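Local coordinates for assembly chaperone of ribosomal protein L4 (Acl4) (Chaetomium thermophilum, PDB 5TQB) that probably acts as a dedicated assembly chaperone that holds ribosomal protein L4 through a tetratricopeptide-repeat helical scaffold, at residues Glu186-Ile196 with Ser230-Val241. Numbering follows the deposited sequence.
Sequences ETWQTVANVRI and SRVSLVRLLIEV. With EDO (1,2-ethanediol), chain H.
Gln189 sits as a knob in a hole formed by Ser230, Ser233, Leu234 and Leu237. Its CG lies anti to the backbone N (chi1 -161°) and the chain runs on extended, which carries the amide across to the other helix, where NE2 donates to Ser230 O at 2.8 Å. That bond is bent, with 145° at the hydrogen, and NE2 approaches tilted from the carbonyl plane; Leu234 N reaches Ser230 O from the opposite face, so the carbonyl takes a side-chain donor besides its helical one. The other amide atom, OE1, lies over the flank of Leu234, 3.6 Å from its CD1, while Leu237 crosses Gln189 at about a right angle, its CD1 3.6 Å from Gln189 CG. With an alanine here, the hole would probably be left partly unfilled and Ser230 O without its second donor. Toward the N-terminal ends, Ser230 OG donates to Glu186 OE2 (2.7 Å), nearly along the C-O axis; O2 of an ethanediol, probably from the crystallisation liquor, also donates to Glu186 OE2, and Glu186 OE1 forms a salt bridge with a basic side chain of another protein's chain. At the far end contact becomes apolar: Ile196 CD1 meets Leu237 CD2 at 3.6 Å, and Ile196 CG1 meets Val241 CG1. The segment axes come within 10.6 Å at 40°, in an all-helical array where helix 201-212 packs against both. Hydrogen bonds at one end and apolar packing at the other probably set how these helices present Glu186, Asn193 and Glu240 to the other protein.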
loop_
_atom_site.group_PDB
_atom_site.type_symbol
_atom_site.label_atom_id
_atom_site.label_comp_id
_atom_site.label_asym_id
_atom_site.label_seq_id
_atom_site.Cartn_x
_atom_site.Cartn_y
_atom_site.Cartn_z
ATOM N N GLU B 186 1.663 -9.518 -9.722
ATOM C CA GLU B 186 0.239 -9.517 -10.036
ATOM C C GLU B 186 -0.124 -10.493 -11.159
ATOM O O GLU B 186 -1.252 -10.983 -11.228
ATOM C CB GLU B 186 -0.206 -8.107 -10.407
ATOM C CG GLU B 186 -1.674 -7.991 -10.769
ATOM C CD GLU B 186 -2.292 -6.689 -10.285
ATOM O OE1 GLU B 186 -2.944 -6.001 -11.098
ATOM O OE2 GLU B 186 -2.134 -6.360 -9.089
ATOM N N THR B 187 0.826 -10.775 -12.040
ATOM C CA THR B 187 0.559 -11.688 -13.133
ATOM C C THR B 187 0.349 -13.091 -12.565
ATOM O O THR B 187 -0.592 -13.787 -12.940
ATOM C CB THR B 187 1.702 -11.681 -14.160
ATOM O OG1 THR B 187 2.932 -12.023 -13.515
ATOM C CG2 THR B 187 1.839 -10.302 -14.790
ATOM N N TRP B 188 1.218 -13.489 -11.642
ATOM C CA TRP B 188 1.164 -14.826 -11.060
ATOM C C TRP B 188 0.043 -14.936 -10.038
ATOM O O TRP B 188 -0.524 -16.009 -9.825
ATOM C CB TRP B 188 2.517 -15.178 -10.452
ATOM C CG TRP B 188 3.551 -15.270 -11.514
ATOM C CD1 TRP B 188 4.548 -14.378 -11.771
ATOM C CD2 TRP B 188 3.666 -16.299 -12.502
ATOM N NE1 TRP B 188 5.287 -14.796 -12.851
ATOM C CE2 TRP B 188 4.764 -15.972 -13.318
ATOM C CE3 TRP B 188 2.949 -17.469 -12.771
ATOM C CZ2 TRP B 188 5.166 -16.775 -14.382
ATOM C CZ3 TRP B 188 3.350 -18.265 -13.828
ATOM C CH2 TRP B 188 4.447 -17.915 -14.620
ATOM N N GLN B 189 -0.281 -13.806 -9.428
ATOM C CA GLN B 189 -1.437 -13.709 -8.560
ATOM C C GLN B 189 -2.692 -14.039 -9.367
ATOM O O GLN B 189 -3.573 -14.775 -8.910
ATOM C CB GLN B 189 -1.516 -12.293 -8.007
ATOM C CG GLN B 189 -2.366 -12.147 -6.780
ATOM C CD GLN B 189 -2.023 -10.896 -6.003
ATOM O OE1 GLN B 189 -0.885 -10.712 -5.564
ATOM N NE2 GLN B 189 -3.007 -10.024 -5.832
ATOM N N THR B 190 -2.749 -13.504 -10.582
ATOM C CA THR B 190 -3.914 -13.662 -11.440
ATOM C C THR B 190 -3.955 -15.060 -12.036
ATOM O O THR B 190 -5.032 -15.598 -12.289
ATOM C CB THR B 190 -3.925 -12.599 -12.558
ATOM O OG1 THR B 190 -3.917 -11.299 -11.963
ATOM C CG2 THR B 190 -5.162 -12.722 -13.439
ATOM N N VAL B 191 -2.783 -15.645 -12.261
ATOM C CA VAL B 191 -2.702 -17.022 -12.718
ATOM C C VAL B 191 -3.332 -17.915 -11.650
ATOM O O VAL B 191 -4.103 -18.821 -11.959
ATOM C CB VAL B 191 -1.236 -17.435 -13.003
ATOM C CG1 VAL B 191 -1.087 -18.954 -13.095
ATOM C CG2 VAL B 191 -0.741 -16.790 -14.289
ATOM N N ALA B 192 -3.017 -17.638 -10.389
ATOM C CA ALA B 192 -3.546 -18.423 -9.279
ATOM C C ALA B 192 -5.064 -18.291 -9.195
ATOM O O ALA B 192 -5.770 -19.277 -8.969
ATOM C CB ALA B 192 -2.908 -17.987 -7.976
ATOM N N ASN B 193 -5.550 -17.066 -9.380
ATOM C CA ASN B 193 -6.976 -16.776 -9.347
ATOM C C ASN B 193 -7.715 -17.701 -10.297
ATOM O O ASN B 193 -8.679 -18.359 -9.909
ATOM C CB ASN B 193 -7.230 -15.322 -9.741
ATOM C CG ASN B 193 -8.362 -14.690 -8.956
ATOM O OD1 ASN B 193 -9.294 -15.368 -8.527
ATOM N ND2 ASN B 193 -8.282 -13.380 -8.758
ATOM N N VAL B 194 -7.237 -17.761 -11.536
ATOM C CA VAL B 194 -7.807 -18.643 -12.556
ATOM C C VAL B 194 -7.743 -20.110 -12.132
ATOM O O VAL B 194 -8.748 -20.816 -12.164
ATOM C CB VAL B 194 -7.077 -18.472 -13.912
ATOM C CG1 VAL B 194 -7.580 -19.481 -14.943
ATOM C CG2 VAL B 194 -7.252 -17.050 -14.437
ATOM N N ARG B 195 -6.552 -20.556 -11.741
ATOM C CA ARG B 195 -6.325 -21.940 -11.338
ATOM C C ARG B 195 -7.311 -22.418 -10.263
ATOM O O ARG B 195 -7.874 -23.513 -10.377
ATOM C CB ARG B 195 -4.885 -22.105 -10.846
ATOM C CG ARG B 195 -3.837 -21.963 -11.944
ATOM C CD ARG B 195 -3.780 -23.198 -12.827
ATOM N NE ARG B 195 -2.787 -23.071 -13.892
ATOM C CZ ARG B 195 -3.019 -22.504 -15.072
ATOM N NH1 ARG B 195 -4.211 -21.999 -15.356
ATOM N NH2 ARG B 195 -2.052 -22.438 -15.974
ATOM N N ILE B 196 -7.517 -21.595 -9.235
ATOM C CA ILE B 196 -8.452 -21.908 -8.155
ATOM C C ILE B 196 -9.824 -22.246 -8.721
ATOM O O ILE B 196 -10.423 -23.266 -8.370
ATOM C CB ILE B 196 -8.595 -20.724 -7.168
ATOM C CG1 ILE B 196 -7.289 -20.499 -6.405
ATOM C CG2 ILE B 196 -9.716 -20.980 -6.164
ATOM C CD1 ILE B 196 -7.200 -19.145 -5.689
ATOM N N SER B 230 -4.227 -4.528 -4.087
ATOM C CA SER B 230 -3.787 -5.741 -4.753
ATOM C C SER B 230 -3.364 -6.805 -3.731
ATOM O O SER B 230 -3.516 -8.006 -3.974
ATOM C CB SER B 230 -2.636 -5.415 -5.709
ATOM O OG SER B 230 -2.211 -6.562 -6.416
ATOM N N ARG B 231 -2.840 -6.366 -2.590
ATOM C CA ARG B 231 -2.405 -7.293 -1.546
ATOM C C ARG B 231 -3.579 -7.793 -0.712
ATOM O O ARG B 231 -3.486 -8.829 -0.062
ATOM C CB ARG B 231 -1.348 -6.649 -0.647
ATOM C CG ARG B 231 0.084 -6.897 -1.122
ATOM C CD ARG B 231 0.950 -5.669 -0.971
ATOM N NE ARG B 231 1.239 -5.379 0.423
ATOM C CZ ARG B 231 1.514 -4.170 0.901
ATOM N NH1 ARG B 231 1.534 -3.109 0.106
ATOM N NH2 ARG B 231 1.764 -4.025 2.192
ATOM N N VAL B 232 -4.682 -7.056 -0.729
ATOM C CA VAL B 232 -5.901 -7.519 -0.089
ATOM C C VAL B 232 -6.411 -8.729 -0.867
ATOM O O VAL B 232 -6.710 -9.771 -0.282
ATOM C CB VAL B 232 -6.978 -6.417 -0.043
ATOM C CG1 VAL B 232 -8.298 -6.964 0.511
ATOM C CG2 VAL B 232 -6.499 -5.249 0.799
ATOM N N SER B 233 -6.490 -8.584 -2.186
ATOM C CA SER B 233 -6.902 -9.672 -3.064
ATOM C C SER B 233 -6.012 -10.885 -2.847
ATOM O O SER B 233 -6.483 -12.032 -2.851
ATOM C CB SER B 233 -6.835 -9.219 -4.522
ATOM O OG SER B 233 -6.813 -10.318 -5.415
ATOM N N LEU B 234 -4.724 -10.627 -2.645
ATOM C CA LEU B 234 -3.763 -11.697 -2.410
ATOM C C LEU B 234 -4.130 -12.506 -1.166
ATOM O O LEU B 234 -4.121 -13.734 -1.199
ATOM C CB LEU B 234 -2.355 -11.124 -2.266
ATOM C CG LEU B 234 -1.268 -12.124 -1.881
ATOM C CD1 LEU B 234 -1.088 -13.167 -2.979
ATOM C CD2 LEU B 234 0.026 -11.399 -1.596
ATOM N N VAL B 235 -4.454 -11.818 -0.075
ATOM C CA VAL B 235 -4.790 -12.492 1.175
ATOM C C VAL B 235 -5.979 -13.436 1.001
ATOM O O VAL B 235 -6.002 -14.520 1.586
ATOM C CB VAL B 235 -5.089 -11.482 2.297
ATOM C CG1 VAL B 235 -5.649 -12.173 3.526
ATOM C CG2 VAL B 235 -3.825 -10.734 2.676
ATOM N N ARG B 236 -6.962 -13.015 0.207
ATOM C CA ARG B 236 -8.148 -13.826 -0.048
ATOM C C ARG B 236 -7.746 -15.094 -0.798
ATOM O O ARG B 236 -8.236 -16.184 -0.497
ATOM C CB ARG B 236 -9.188 -13.032 -0.847
ATOM C CG ARG B 236 -9.858 -11.903 -0.064
ATOM C CD ARG B 236 -10.611 -10.926 -0.981
ATOM N NE ARG B 236 -11.714 -11.558 -1.715
ATOM C CZ ARG B 236 -13.007 -11.470 -1.394
ATOM N NH1 ARG B 236 -13.406 -10.772 -0.337
ATOM N NH2 ARG B 236 -13.919 -12.086 -2.140
ATOM N N LEU B 237 -6.831 -14.948 -1.751
ATOM C CA LEU B 237 -6.303 -16.090 -2.489
ATOM C C LEU B 237 -5.525 -17.039 -1.580
ATOM O O LEU B 237 -5.598 -18.253 -1.742
ATOM C CB LEU B 237 -5.396 -15.626 -3.630
ATOM C CG LEU B 237 -6.035 -14.781 -4.736
ATOM C CD1 LEU B 237 -4.974 -14.362 -5.726
ATOM C CD2 LEU B 237 -7.141 -15.523 -5.439
ATOM N N LEU B 238 -4.774 -16.480 -0.633
ATOM C CA LEU B 238 -3.939 -17.275 0.268
ATOM C C LEU B 238 -4.753 -18.108 1.264
ATOM O O LEU B 238 -4.393 -19.246 1.569
ATOM C CB LEU B 238 -2.986 -16.367 1.045
ATOM C CG LEU B 238 -1.815 -15.752 0.279
ATOM C CD1 LEU B 238 -1.069 -14.793 1.184
ATOM C CD2 LEU B 238 -0.873 -16.822 -0.245
ATOM N N ILE B 239 -5.829 -17.532 1.788
ATOM C CA ILE B 239 -6.695 -18.252 2.712
ATOM C C ILE B 239 -7.478 -19.315 1.941
ATOM O O ILE B 239 -7.732 -20.404 2.450
ATOM C CB ILE B 239 -7.663 -17.299 3.436
ATOM C CG1 ILE B 239 -6.879 -16.274 4.250
ATOM C CG2 ILE B 239 -8.581 -18.064 4.377
ATOM C CD1 ILE B 239 -7.706 -15.087 4.693
ATOM N N GLU B 240 -7.838 -18.986 0.705
ATOM C CA GLU B 240 -8.575 -19.890 -0.163
ATOM C C GLU B 240 -7.841 -21.216 -0.342
ATOM O O GLU B 240 -8.441 -22.283 -0.195
ATOM C CB GLU B 240 -8.804 -19.233 -1.527
ATOM C CG GLU B 240 -9.667 -20.049 -2.489
ATOM C CD GLU B 240 -11.143 -20.030 -2.129
ATOM O OE1 GLU B 240 -11.676 -18.930 -1.868
ATOM O OE2 GLU B 240 -11.769 -21.114 -2.109
ATOM N N VAL B 241 -6.547 -21.147 -0.649
ATOM C CA VAL B 241 -5.760 -22.347 -0.941
ATOM C C VAL B 241 -4.861 -22.773 0.225
ATOM O O VAL B 241 -3.809 -23.384 0.018
ATOM C CB VAL B 241 -4.906 -22.161 -2.214
ATOM C CG1 VAL B 241 -5.800 -21.860 -3.412
ATOM C CG2 VAL B 241 -3.898 -21.055 -2.018
HETATM C C1 EDO H . 1.880 -5.770 -9.191
HETATM O O1 EDO H . 2.556 -6.858 -8.602
HETATM C C2 EDO H . 0.700 -5.335 -8.352
HETATM O O2 EDO H . -0.132 -4.502 -9.133
#